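Local coordinates for protein octenoyl-coa reductase/carboxylase (Streptomyces sp., PDB 4A0S) that probably catalyses the NADPH-dependent reductive carboxylation of 2-octenoyl-CoA, which provides an extender unit for polyketide biosynthesis, at residues L268-R272 with A273-I277; R293-A296 with K297-E301; G177-A181 with S182-P186; S4-L8 with D9-A13. All blocks are in the same frame, centred on the assembly; numbering follows the deposited sequence.

Interaction 1: residues L268-R272 with A273-I277; sequences LVINR and AELGI. With NAP (NADP nicotinamide-adenine-dinucleotide phosphate), chain F.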
loop_
_atom_site.group_PDB
_atom_site.type_symbol
_atom_site.label_atom_id
_atom_site.label_comp_id
_atom_site.label_asym_id
_atom_site.label_seq_id
_atom_site.Cartn_x
_atom_site.Cartn_y
_atom_site.Cartn_z
ATOM N N LEU A 268 6.851 20.673 -20.679
ATOM C CA LEU A 268 5.984 19.872 -21.522
ATOM C C LEU A 268 4.575 20.374 -21.343
ATOM O O LEU A 268 3.974 20.255 -20.269
ATOM C CB LEU A 268 6.069 18.388 -21.183
ATOM C CG LEU A 268 7.476 17.794 -21.259
ATOM C CD1 LEU A 268 7.390 16.334 -20.887
ATOM C CD2 LEU A 268 8.118 17.993 -22.640
ATOM N N VAL A 269 4.074 20.984 -22.404
ATOM C CA VAL A 269 2.809 21.656 -22.347
ATOM C C VAL A 269 1.972 21.251 -23.532
ATOM O O VAL A 269 2.456 21.187 -24.667
ATOM C CB VAL A 269 2.998 23.182 -22.343
ATOM C CG1 VAL A 269 1.672 23.872 -22.126
ATOM C CG2 VAL A 269 4.001 23.564 -21.269
ATOM N N ILE A 270 0.716 20.942 -23.238
ATOM C CA ILE A 270 -0.274 20.644 -24.260
ATOM C C ILE A 270 -1.337 21.730 -24.187
ATOM O O ILE A 270 -1.974 21.905 -23.153
ATOM C CB ILE A 270 -0.925 19.245 -24.054
ATOM C CG1 ILE A 270 0.091 18.122 -24.278
ATOM C CG2 ILE A 270 -2.114 19.052 -24.975
ATOM C CD1 ILE A 270 -0.423 16.723 -23.883
ATOM N N ASN A 271 -1.515 22.477 -25.273
ATOM C CA ASN A 271 -2.644 23.385 -25.330
ATOM C C ASN A 271 -3.868 22.569 -25.734
ATOM O O ASN A 271 -3.839 21.862 -26.735
ATOM C CB ASN A 271 -2.390 24.536 -26.304
ATOM C CG ASN A 271 -3.441 25.619 -26.196
ATOM O OD1 ASN A 271 -4.642 25.355 -26.340
ATOM N ND2 ASN A 271 -3.001 26.853 -25.917
ATOM N N ARG A 272 -4.945 22.652 -24.962
ATOM C CA ARG A 272 -6.105 21.817 -25.260
ATOM C C ARG A 272 -6.860 22.168 -26.551
ATOM O O ARG A 272 -7.695 21.398 -26.997
ATOM C CB ARG A 272 -7.039 21.695 -24.058
ATOM C CG ARG A 272 -7.755 22.975 -23.677
ATOM C CD ARG A 272 -9.076 22.647 -23.008
ATOM N NE ARG A 272 -8.887 22.167 -21.649
ATOM C CZ ARG A 272 -9.873 21.778 -20.844
ATOM N NH1 ARG A 272 -11.135 21.808 -21.260
ATOM N NH2 ARG A 272 -9.596 21.370 -19.609
ATOM N N ALA A 273 -6.556 23.318 -27.153
ATOM C CA ALA A 273 -7.036 23.636 -28.506
ATOM C C ALA A 273 -6.267 22.840 -29.570
ATOM O O ALA A 273 -6.821 22.461 -30.606
ATOM C CB ALA A 273 -6.911 25.113 -28.770
ATOM N N GLU A 274 -4.984 22.598 -29.307
ATOM C CA GLU A 274 -4.134 21.718 -30.113
ATOM C C GLU A 274 -4.749 20.317 -30.194
ATOM O O GLU A 274 -4.471 19.550 -31.126
ATOM C CB GLU A 274 -2.739 21.656 -29.475
ATOM C CG GLU A 274 -1.627 20.988 -30.286
ATOM C CD GLU A 274 -0.429 20.621 -29.402
ATOM O OE1 GLU A 274 -0.417 21.009 -28.203
ATOM O OE2 GLU A 274 0.496 19.944 -29.909
ATOM N N LEU A 275 -5.587 20.000 -29.209
ATOM C CA LEU A 275 -6.382 18.786 -29.220
ATOM C C LEU A 275 -7.769 19.033 -29.786
ATOM O O LEU A 275 -8.430 18.104 -30.238
ATOM C CB LEU A 275 -6.525 18.230 -27.810
ATOM C CG LEU A 275 -5.309 17.548 -27.199
ATOM C CD1 LEU A 275 -5.424 17.622 -25.688
ATOM C CD2 LEU A 275 -5.210 16.113 -27.686
ATOM N N GLY A 276 -8.216 20.281 -29.748
ATOM C CA GLY A 276 -9.564 20.600 -30.174
ATOM C C GLY A 276 -10.569 20.121 -29.148
ATOM O O GLY A 276 -11.650 19.650 -29.497
ATOM N N ILE A 277 -10.202 20.227 -27.877
ATOM C CA ILE A 277 -11.141 19.959 -26.803
ATOM C C ILE A 277 -12.070 21.167 -26.651
ATOM O O ILE A 277 -11.627 22.322 -26.602
ATOM C CB ILE A 277 -10.429 19.596 -25.483
ATOM C CG1 ILE A 277 -9.662 18.271 -25.640
ATOM C CG2 ILE A 277 -11.431 19.516 -24.327
ATOM C CD1 ILE A 277 -8.669 17.975 -24.493
HETATM P PA NAP F . -8.243 27.618 -10.587
HETATM O O1A NAP F . -7.021 28.319 -9.885
HETATM O O2A NAP F . -9.275 28.518 -11.199
HETATM O O5B NAP F . -7.640 26.733 -11.692
HETATM C C5B NAP F . -8.529 25.881 -12.385
HETATM C C4B NAP F . -7.907 25.622 -13.748
HETATM O O4B NAP F . -8.801 24.718 -14.412
HETATM C C3B NAP F . -7.804 26.891 -14.621
HETATM O O3B NAP F . -6.421 27.143 -14.772
HETATM C C2B NAP F . -8.312 26.454 -15.986
HETATM O O2B NAP F . -7.274 25.901 -16.793
HETATM C C1B NAP F . -9.271 25.360 -15.682
HETATM N N9A NAP F . -10.595 25.973 -15.405
HETATM C C8A NAP F . -10.884 27.159 -14.845
HETATM N N7A NAP F . -12.210 27.313 -14.741
HETATM C C5A NAP F . -12.745 26.209 -15.242
HETATM C C6A NAP F . -14.047 25.813 -15.425
HETATM N N6A NAP F . -15.041 26.602 -15.022
HETATM N N1A NAP F . -14.269 24.627 -15.969
HETATM C C2A NAP F . -13.270 23.827 -16.332
HETATM N N3A NAP F . -12.009 24.176 -16.200
HETATM C C4A NAP F . -11.734 25.364 -15.652
HETATM O O3 NAP F . -8.979 26.626 -9.569
HETATM P PN NAP F . -8.205 25.539 -8.673
HETATM O O1N NAP F . -7.975 26.320 -7.332
HETATM O O2N NAP F . -7.015 24.911 -9.353
HETATM O O5D NAP F . -9.425 24.530 -8.473
HETATM C C5D NAP F . -9.782 23.775 -9.627
HETATM C C4D NAP F . -10.910 22.887 -9.184
HETATM O O4D NAP F . -10.386 22.083 -8.070
HETATM C C3D NAP F . -12.097 23.659 -8.605
HETATM O O3D NAP F . -13.237 22.923 -9.095
HETATM C C2D NAP F . -11.945 23.512 -7.107
HETATM O O2D NAP F . -13.222 23.576 -6.431
HETATM C C1D NAP F . -11.449 22.080 -7.074
HETATM N N1N NAP F . -10.626 21.960 -5.894
HETATM C C2N NAP F . -10.875 20.885 -5.069
HETATM C C3N NAP F . -10.079 20.784 -3.963
HETATM C C7N NAP F . -10.358 19.638 -3.071
HETATM O O7N NAP F . -11.180 18.764 -3.366
HETATM N N7N NAP F . -9.683 19.698 -1.955
HETATM C C4N NAP F . -9.067 21.705 -3.674
HETATM C C5N NAP F . -8.797 22.781 -4.502
HETATM C C6N NAP F . -9.587 22.903 -5.634
HETATM P P2B NAP F . -7.610 25.799 -18.364
HETATM O O1X NAP F . -6.070 25.600 -18.858
HETATM O O2X NAP F . -8.478 24.479 -18.681
HETATM O O3X NAP F . -8.249 27.140 -18.632
HETATM O O HOH W 1 2.336 22.083 -28.037
#
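Arg272 and Ile277 meet at about a right angle: the isoleucine CG2 lies 3.8 Å from Arg272 NH1 and 4.1 Å from its CD. Arg272 CG sits between the backbone N and the carbonyl carbon (chi1 68°), and a second bend at chi3 (75°) carries the guanidinium to the 2'-phosphate of NADP. Phosphate oxygen O2X stands over one face of that group, 3.4 Å from Arg272 NH2, where the pull is probably electrostatic. Ser253 and Lys257 hold the cofactor by hydrogen bonds of their own. Asn271 caps the short, weakly bonded helix that follows the edge strand of this Rossmann-type sheet. Its OD1 accepts from Ala273 N at 2.9 Å in a fairly straight bond (161°) lying in the carbonyl plane. Glu274 completes a capping box, reaching back with OE1 to Asn271 N in a weak bond of 3.5 Å. At the far end Gly276, with positive phi, is the C-prime residue of a Schellman motif, in which Ile277 N binds Arg272 O at 2.9 Å. A leucine in place of Arg272 would probably leave the phosphate short of a positive charge. On the side facing helix 285-303, Ile270 CG2 packs on Leu275 CD1 at 3.7 Å.

Interaction 2: residues R293-A296 with K297-E301; sequences RKLA and KLVVE. With CO8 (octanoyl-coenzyme A), chain L.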
loop_
_atom_site.group_PDB
_atom_site.type_symbol
_atom_site.label_atom_id
_atom_site.label_comp_id
_atom_site.label_asym_id
_atom_site.label_seq_id
_atom_site.Cartn_x
_atom_site.Cartn_y
_atom_site.Cartn_z
ATOM N N ARG A 293 -7.028 9.320 -27.426
ATOM C CA ARG A 293 -5.959 8.722 -28.214
ATOM C C ARG A 293 -4.948 9.757 -28.699
ATOM O O ARG A 293 -3.749 9.544 -28.566
ATOM C CB ARG A 293 -6.536 7.955 -29.401
ATOM C CG ARG A 293 -7.143 6.624 -29.037
ATOM C CD ARG A 293 -8.129 6.182 -30.094
ATOM N NE ARG A 293 -8.243 4.729 -30.154
ATOM C CZ ARG A 293 -9.167 4.082 -30.856
ATOM N NH1 ARG A 293 -10.072 4.756 -31.555
ATOM N NH2 ARG A 293 -9.188 2.758 -30.854
ATOM N N LYS A 294 -5.433 10.865 -29.265
ATOM C CA LYS A 294 -4.556 11.967 -29.668
ATOM C C LYS A 294 -3.770 12.490 -28.475
ATOM O O LYS A 294 -2.574 12.747 -28.570
ATOM C CB LYS A 294 -5.341 13.129 -30.286
ATOM C CG LYS A 294 -5.958 12.855 -31.653
ATOM C CD LYS A 294 -6.123 14.167 -32.438
ATOM C CE LYS A 294 -7.560 14.386 -32.927
ATOM N NZ LYS A 294 -8.476 14.827 -31.821
ATOM N N LEU A 295 -4.465 12.644 -27.354
ATOM C CA LEU A 295 -3.871 13.160 -26.137
ATOM C C LEU A 295 -2.775 12.228 -25.642
ATOM O O LEU A 295 -1.669 12.667 -25.359
ATOM C CB LEU A 295 -4.946 13.362 -25.073
ATOM C CG LEU A 295 -4.473 13.875 -23.716
ATOM C CD1 LEU A 295 -3.699 15.172 -23.845
ATOM C CD2 LEU A 295 -5.663 14.043 -22.819
ATOM N N ALA A 296 -3.089 10.943 -25.570
ATOM C CA ALA A 296 -2.102 9.918 -25.234
ATOM C C ALA A 296 -0.908 9.970 -26.178
ATOM O O ALA A 296 0.235 10.015 -25.723
ATOM C CB ALA A 296 -2.734 8.534 -25.251
ATOM N N LYS A 297 -1.173 9.979 -27.484
ATOM C CA LYS A 297 -0.102 10.111 -28.463
ATOM C C LYS A 297 0.752 11.335 -28.154
ATOM O O LYS A 297 1.974 11.238 -28.133
ATOM C CB LYS A 297 -0.638 10.154 -29.902
ATOM C CG LYS A 297 0.109 11.146 -30.803
ATOM C CD LYS A 297 0.031 10.818 -32.290
ATOM C CE LYS A 297 1.281 10.083 -32.766
ATOM N NZ LYS A 297 2.572 10.747 -32.361
ATOM N N LEU A 298 0.112 12.475 -27.901
ATOM C CA LEU A 298 0.847 13.690 -27.568
ATOM C C LEU A 298 1.702 13.538 -26.320
ATOM O O LEU A 298 2.859 13.976 -26.305
ATOM C CB LEU A 298 -0.082 14.876 -27.358
ATOM C CG LEU A 298 -0.430 15.804 -28.510
ATOM C CD1 LEU A 298 -1.226 16.963 -27.933
ATOM C CD2 LEU A 298 0.830 16.299 -29.245
ATOM N N VAL A 299 1.140 12.949 -25.263
ATOM C CA VAL A 299 1.933 12.772 -24.050
ATOM C C VAL A 299 3.129 11.860 -24.363
ATOM O O VAL A 299 4.245 12.153 -23.951
ATOM C CB VAL A 299 1.107 12.265 -22.847
ATOM C CG1 VAL A 299 1.964 12.227 -21.598
ATOM C CG2 VAL A 299 -0.105 13.165 -22.597
ATOM N N VAL A 300 2.891 10.773 -25.099
ATOM C CA VAL A 300 3.978 9.880 -25.542
ATOM C C VAL A 300 5.089 10.667 -26.263
ATOM O O VAL A 300 6.269 10.475 -25.970
ATOM C CB VAL A 300 3.462 8.704 -26.436
ATOM C CG1 VAL A 300 4.627 7.857 -26.974
ATOM C CG2 VAL A 300 2.482 7.796 -25.675
ATOM N N GLU A 301 4.692 11.567 -27.175
ATOM C CA GLU A 301 5.617 12.410 -27.945
ATOM C C GLU A 301 6.443 13.296 -27.040
ATOM O O GLU A 301 7.652 13.416 -27.222
ATOM C CB GLU A 301 4.876 13.355 -28.904
ATOM C CG GLU A 301 3.948 12.738 -29.923
ATOM C CD GLU A 301 3.464 13.754 -30.958
ATOM O OE1 GLU A 301 4.316 14.414 -31.594
ATOM O OE2 GLU A 301 2.232 13.893 -31.139
HETATM N N1A CO8 L . -15.256 -5.436 -37.431
HETATM C C2A CO8 L . -13.937 -5.395 -37.602
HETATM N N3A CO8 L . -13.164 -4.604 -36.862
HETATM C C4A CO8 L . -13.703 -3.815 -35.912
HETATM C C5A CO8 L . -15.079 -3.833 -35.708
HETATM C C6A CO8 L . -15.861 -4.673 -36.501
HETATM N N6A CO8 L . -17.183 -4.729 -36.341
HETATM N N7A CO8 L . -15.353 -2.976 -34.727
HETATM C C8A CO8 L . -14.200 -2.439 -34.327
HETATM N N9A CO8 L . -13.188 -2.939 -35.051
HETATM C C1B CO8 L . -11.727 -2.599 -34.893
HETATM C C2B CO8 L . -11.299 -1.195 -35.347
HETATM O O2B CO8 L . -10.029 -1.277 -36.012
HETATM C C3B CO8 L . -11.173 -0.419 -34.034
HETATM O O3B CO8 L . -10.133 0.561 -34.116
HETATM P P3B CO8 L . -10.470 2.136 -33.958
HETATM O O7A CO8 L . -11.604 2.431 -35.081
HETATM O O8A CO8 L . -11.192 2.301 -32.518
HETATM O O9A CO8 L . -9.250 2.966 -34.099
HETATM C C4B CO8 L . -10.721 -1.491 -33.059
HETATM O O4B CO8 L . -11.460 -2.674 -33.451
HETATM C C5B CO8 L . -11.020 -1.042 -31.608
HETATM O O5B CO8 L . -10.394 -1.910 -30.630
HETATM P P1A CO8 L . -8.809 -1.777 -30.223
HETATM O O1A CO8 L . -8.597 -2.793 -28.965
HETATM O O2A CO8 L . -7.893 -2.072 -31.358
HETATM O O3A CO8 L . -8.551 -0.252 -29.671
HETATM P P2A CO8 L . -8.327 0.146 -28.098
HETATM O O4A CO8 L . -8.553 1.740 -28.071
HETATM O O5A CO8 L . -7.019 -0.257 -27.487
HETATM O O6A CO8 L . -9.588 -0.455 -27.285
HETATM C CBP CO8 L . -10.745 -1.701 -25.543
HETATM C CCP CO8 L . -9.430 -1.058 -25.992
HETATM C CDP CO8 L . -11.789 -0.581 -25.418
HETATM C CEP CO8 L . -10.499 -2.359 -24.177
HETATM C CAP CO8 L . -11.169 -2.739 -26.624
HETATM O OAP CO8 L . -10.073 -3.627 -26.919
HETATM C C9P CO8 L . -12.353 -3.599 -26.169
HETATM O O9P CO8 L . -13.499 -3.139 -26.092
HETATM N N8P CO8 L . -11.995 -4.848 -25.868
HETATM C C7P CO8 L . -12.922 -5.853 -25.359
HETATM C C6P CO8 L . -13.269 -5.482 -23.914
HETATM C C5P CO8 L . -14.667 -6.007 -23.599
HETATM O O5P CO8 L . -15.672 -5.349 -23.874
HETATM N N4P CO8 L . -14.703 -7.224 -23.059
HETATM C C3P CO8 L . -13.492 -8.000 -22.748
HETATM C C2P CO8 L . -13.899 -9.165 -21.865
HETATM S S1P CO8 L . -14.092 -8.692 -20.098
HETATM C "C1'" CO8 L . -14.071 -10.310 -19.513
HETATM O "O1'" CO8 L . -15.107 -10.981 -19.567
HETATM C "C2'" CO8 L . -12.856 -10.816 -19.058
HETATM C "C3'" CO8 L . -12.736 -12.112 -18.568
HETATM C "C4'" CO8 L . -11.538 -12.625 -18.051
HETATM C "C5'" CO8 L . -10.299 -11.734 -18.200
HETATM C "C6'" CO8 L . -9.025 -12.532 -17.865
HETATM C "C7'" CO8 L . -7.837 -11.712 -18.340
HETATM C "C8'" CO8 L . -6.545 -12.402 -17.942
#
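Leu295 and Val299, one turn apart on the alpha-helix 285-303 of the Rossmann-type domain, form the packed side of this contact. Leu295 O accepts from Val299 N at 2.8 Å, and Val299 CG2, lying beside its own backbone N, comes to 3.2 Å from the same Leu295 O. The side chains meet more loosely, Leu295 CD1 to Val299 CG2 being 4.3 Å, and both turn to the sheet, where Leu225 and Ile270 receive them. The exposed side is different: Lys297, its chain bent at chi3 and chi4, swings its NZ to 3.4 Å from Glu301 OE2, a salt bridge along the helix surface. Arg293 points away from the helix, extended from CG to NE, and meets octanoyl-CoA in the plane of its guanidinium, at the edge. Arg286, whose NH1 lies close to that of Arg293, also donates to the ligand, bringing two like charges together beside it. Arg293 NH2 makes weak bonds to the pyrophosphate oxygens O4A and O3A. With an alanine here, the 3'-phosphate oxygen O8A would probably lose both of its bonds to this guanidinium. Arg293 NH2 donates to O8A at 2.6 Å, while NH1 reaches the same O8A at 2.9 Å.

Interaction 3: residues G177-A181 with S182-P186; sequences GVVRA and SQLLP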
loop_
_atom_site.group_PDB
_atom_site.type_symbol
_atom_site.label_atom_id
_atom_site.label_comp_id
_atom_site.label_asym_id
_atom_site.label_seq_id
_atom_site.Cartn_x
_atom_site.Cartn_y
_atom_site.Cartn_z
ATOM N N GLY A 177 -9.870 34.745 11.715
ATOM C CA GLY A 177 -10.376 33.444 11.310
ATOM C C GLY A 177 -10.437 32.629 12.583
ATOM O O GLY A 177 -9.623 32.822 13.496
ATOM N N VAL A 178 -11.424 31.747 12.657
ATOM C CA VAL A 178 -11.521 30.799 13.760
ATOM C C VAL A 178 -11.224 29.426 13.174
ATOM O O VAL A 178 -11.839 28.990 12.192
ATOM C CB VAL A 178 -12.900 30.825 14.441
ATOM C CG1 VAL A 178 -13.032 29.672 15.449
ATOM C CG2 VAL A 178 -13.119 32.168 15.133
ATOM N N VAL A 179 -10.240 28.764 13.761
ATOM C CA VAL A 179 -9.791 27.506 13.209
ATOM C C VAL A 179 -9.618 26.504 14.314
ATOM O O VAL A 179 -9.355 26.870 15.446
ATOM C CB VAL A 179 -8.453 27.669 12.452
ATOM C CG1 VAL A 179 -8.534 28.836 11.482
ATOM C CG2 VAL A 179 -7.268 27.896 13.415
ATOM N N ARG A 180 -9.751 25.230 13.980
ATOM C CA ARG A 180 -9.344 24.200 14.911
ATOM C C ARG A 180 -7.820 24.166 14.932
ATOM O O ARG A 180 -7.174 24.416 13.925
ATOM C CB ARG A 180 -9.920 22.845 14.520
ATOM C CG ARG A 180 -11.431 22.838 14.547
ATOM C CD ARG A 180 -11.977 21.426 14.690
ATOM N NE ARG A 180 -13.326 21.490 15.260
ATOM C CZ ARG A 180 -14.260 20.560 15.090
ATOM N NH1 ARG A 180 -13.997 19.482 14.371
ATOM N NH2 ARG A 180 -15.455 20.690 15.642
ATOM N N ALA A 181 -7.263 23.863 16.095
ATOM C CA ALA A 181 -5.826 23.853 16.259
ATOM C C ALA A 181 -5.171 22.902 15.247
ATOM O O ALA A 181 -4.027 23.102 14.852
ATOM C CB ALA A 181 -5.476 23.475 17.668
ATOM N N SER A 182 -5.909 21.889 14.815
ATOM C CA SER A 182 -5.372 20.921 13.862
ATOM C C SER A 182 -5.451 21.417 12.422
ATOM O O SER A 182 -5.200 20.647 11.481
ATOM C CB SER A 182 -6.095 19.587 13.991
ATOM O OG SER A 182 -7.476 19.775 13.770
ATOM N N GLN A 183 -5.791 22.699 12.259
ATOM C CA GLN A 183 -5.689 23.367 10.963
ATOM C C GLN A 183 -4.415 24.187 10.861
ATOM O O GLN A 183 -4.097 24.712 9.797
ATOM C CB GLN A 183 -6.873 24.306 10.742
ATOM C CG GLN A 183 -8.213 23.622 10.645
ATOM C CD GLN A 183 -9.307 24.642 10.461
ATOM O OE1 GLN A 183 -10.103 24.885 11.360
ATOM N NE2 GLN A 183 -9.311 25.294 9.301
ATOM N N LEU A 184 -3.703 24.297 11.981
ATOM C CA LEU A 184 -2.560 25.198 12.092
ATOM C C LEU A 184 -1.227 24.553 11.801
ATOM O O LEU A 184 -0.928 23.460 12.309
ATOM C CB LEU A 184 -2.497 25.793 13.498
ATOM C CG LEU A 184 -3.608 26.783 13.820
ATOM C CD1 LEU A 184 -3.486 27.222 15.240
ATOM C CD2 LEU A 184 -3.512 28.000 12.905
ATOM N N LEU A 185 -0.415 25.271 11.027
ATOM C CA LEU A 185 0.974 24.916 10.820
ATOM C C LEU A 185 1.805 26.183 10.938
ATOM O O LEU A 185 1.299 27.273 10.673
ATOM C CB LEU A 185 1.167 24.286 9.448
ATOM C CG LEU A 185 0.495 22.929 9.252
ATOM C CD1 LEU A 185 0.555 22.513 7.777
ATOM C CD2 LEU A 185 1.113 21.885 10.212
ATOM N N PRO A 186 3.076 26.043 11.332
ATOM C CA PRO A 186 3.915 27.234 11.338
ATOM C C PRO A 186 4.059 27.779 9.931
ATOM O O PRO A 186 4.311 27.030 8.973
ATOM C CB PRO A 186 5.263 26.733 11.865
ATOM C CG PRO A 186 5.246 25.272 11.707
ATOM C CD PRO A 186 3.805 24.839 11.796
#
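The amide of Gln183 folds back over Val179, whose CB lies over one face of it, 3.7 Å from Gln183 CD. At one end of this flat group, Gln183 OE1 accepts from Arg180 N at 2.7 Å, with the donor tilted 31° from the carbonyl plane; at the other, NE2 donates to His140 O. Both ends of the amide are therefore bonded, which fixes its rotation. The guanidinium of Arg180 is turned 80° from the amide plane and does not stack on it; its extended chain leads away, with NH1 in a weak hydrogen bond to Val144 O and NE in a long, weak ion pair with Asp63. A short 3-10 turn joins strand 176-180 to strand 184-186 here. Gln183 N binds Arg180 O at 2.8 Å and Leu184 N binds Ala181 O at 3.1 Å. On the apolar side, Val179 CG2 sits in the position between its backbone N and carbonyl carbon and meets Leu184 CD2 at 3.8 Å, the two side chains crossing at about a right angle. Strands 64-73 and 136-139 of the GroES-like domain receive this pair through Val65 and Val139. Ser182 OG is hydrogen-bonded to Glu146, and the turn also packs on Gln147 of the third subunit. Within this buried contact, one amide serves both a backbone N-H, that of Arg180, and a backbone carbonyl, that of His140, which probably fixes the turn against strand 136-139.

Interaction 4: residues S4-L8 with D9-A13; sequences SRAVL and DGASA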
loop_
_atom_site.group_PDB
_atom_site.type_symbol
_atom_site.label_atom_id
_atom_site.label_comp_id
_atom_site.label_asym_id
_atom_site.label_seq_id
_atom_site.Cartn_x
_atom_site.Cartn_y
_atom_site.Cartn_z
ATOM N N SER A 4 -5.557 44.358 16.554
ATOM C CA SER A 4 -4.982 44.340 15.206
ATOM C C SER A 4 -3.699 45.158 15.165
ATOM O O SER A 4 -2.756 44.773 14.492
ATOM C CB SER A 4 -5.978 44.814 14.144
ATOM O OG SER A 4 -6.298 46.181 14.313
ATOM N N ARG A 5 -3.666 46.268 15.901
ATOM C CA ARG A 5 -2.461 47.098 15.999
ATOM C C ARG A 5 -1.318 46.294 16.619
ATOM O O ARG A 5 -0.213 46.290 16.090
ATOM C CB ARG A 5 -2.721 48.383 16.793
ATOM C CG ARG A 5 -3.605 49.401 16.060
ATOM C CD ARG A 5 -3.867 50.669 16.885
ATOM N NE ARG A 5 -5.311 50.875 17.037
ATOM C CZ ARG A 5 -5.965 50.839 18.199
ATOM N NH1 ARG A 5 -5.307 50.654 19.339
ATOM N NH2 ARG A 5 -7.286 51.018 18.224
ATOM N N ALA A 6 -1.593 45.602 17.725
ATOM C CA ALA A 6 -0.599 44.743 18.379
ATOM C C ALA A 6 -0.021 43.718 17.398
ATOM O O ALA A 6 1.193 43.576 17.281
ATOM C CB ALA A 6 -1.211 44.030 19.589
ATOM N N VAL A 7 -0.903 43.038 16.678
ATOM C CA VAL A 7 -0.509 42.032 15.686
ATOM C C VAL A 7 0.350 42.669 14.605
ATOM O O VAL A 7 1.446 42.200 14.315
ATOM C CB VAL A 7 -1.759 41.400 15.040
ATOM C CG1 VAL A 7 -1.378 40.513 13.883
ATOM C CG2 VAL A 7 -2.533 40.630 16.077
ATOM N N LEU A 8 -0.153 43.758 14.037
ATOM C CA LEU A 8 0.533 44.476 12.967
ATOM C C LEU A 8 1.834 45.094 13.453
ATOM O O LEU A 8 2.775 45.230 12.681
ATOM C CB LEU A 8 -0.376 45.546 12.355
ATOM C CG LEU A 8 -1.547 44.979 11.535
ATOM C CD1 LEU A 8 -2.356 46.095 10.881
ATOM C CD2 LEU A 8 -1.071 43.949 10.483
ATOM N N ASP A 9 1.893 45.441 14.735
ATOM C CA ASP A 9 3.102 46.033 15.295
ATOM C C ASP A 9 4.132 44.962 15.658
ATOM O O ASP A 9 5.248 45.280 16.068
ATOM C CB ASP A 9 2.767 46.949 16.480
ATOM C CG ASP A 9 1.962 48.186 16.057
ATOM O OD1 ASP A 9 1.792 48.414 14.836
ATOM O OD2 ASP A 9 1.484 48.931 16.944
ATOM N N GLY A 10 3.759 43.698 15.466
ATOM C CA GLY A 10 4.598 42.567 15.848
ATOM C C GLY A 10 4.823 42.524 17.346
ATOM O O GLY A 10 5.942 42.282 17.805
ATOM N N ALA A 11 3.754 42.763 18.107
ATOM C CA ALA A 11 3.824 42.786 19.564
ATOM C C ALA A 11 4.156 41.415 20.143
ATOM O O ALA A 11 4.027 40.388 19.466
ATOM C CB ALA A 11 2.523 43.321 20.153
ATOM N N SER A 12 4.589 41.413 21.401
ATOM C CA SER A 12 4.862 40.186 22.135
ATOM C C SER A 12 3.577 39.406 22.376
ATOM O O SER A 12 2.472 39.957 22.268
ATOM C CB SER A 12 5.493 40.529 23.476
ATOM O OG SER A 12 4.586 41.272 24.271
ATOM N N ALA A 13 3.736 38.126 22.705
ATOM C CA ALA A 13 2.629 37.246 23.114
ATOM C C ALA A 13 1.728 37.886 24.173
ATOM O O ALA A 13 0.513 37.956 24.001
ATOM C CB ALA A 13 3.187 35.912 23.629
#
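From beyond the end of helix 2-8, Ala11 N reaches back to Ala6 O at 2.8 Å and Gly10 N to Val7 O at 3.0 Å. The first bond is fairly straight (163°). Gly10 makes the reversal with a positive phi of 63°, a conformation that favours glycine. Among the side chains, the methyl groups of Ala6 and Ala11 touch, CB to CB 3.8 Å. Ala11 CB also lies 3.2 Å from Ala6 O, so the small residue fits close to the last turn of the helix. The carboxylate of Asp9 is modelled too close to Arg5 O, and its placing there is doubtful. Val7 points away from the turn and is buried on Val120 and Val122 of the neighbouring strand, while Leu8 leans on Met414 and Pro416. Past the turn, Ser12 stands at the N-cap of helix 13-18, its OG hydrogen-bonded to the Glu15 carboxylate oxygen OE1. The two back-bonds and the positive-phi glycine at C-prime make this a Schellman motif, with the usual apolar contact between the residues flanking it, Ala6 and Ala11, and here it links two successive helices.

How the interactions relate
Along the chain the order is interaction 4, interaction 3, interaction 1, interaction 2. The last two lie with centres 10 Å apart and touch: Leu275 CD1 meets Leu295 CD1 at 3.5 Å, so the short helix 272-275 and helix 285-303 share one apolar patch beside the edge strand 269-271 of the parallel sheet. That joins an NADP-binding residue and a CoA-binding residue in one part of the Rossmann-type domain. On the opposite side of the chain's centre, interaction 3 joins two strands of the mixed sheet, and helix 2-8 of interaction 4 packs on the same sheet, their centres 19 Å apart. Interactions 1 and 3 are about 40 Å apart between centres, which reflects the two-domain build.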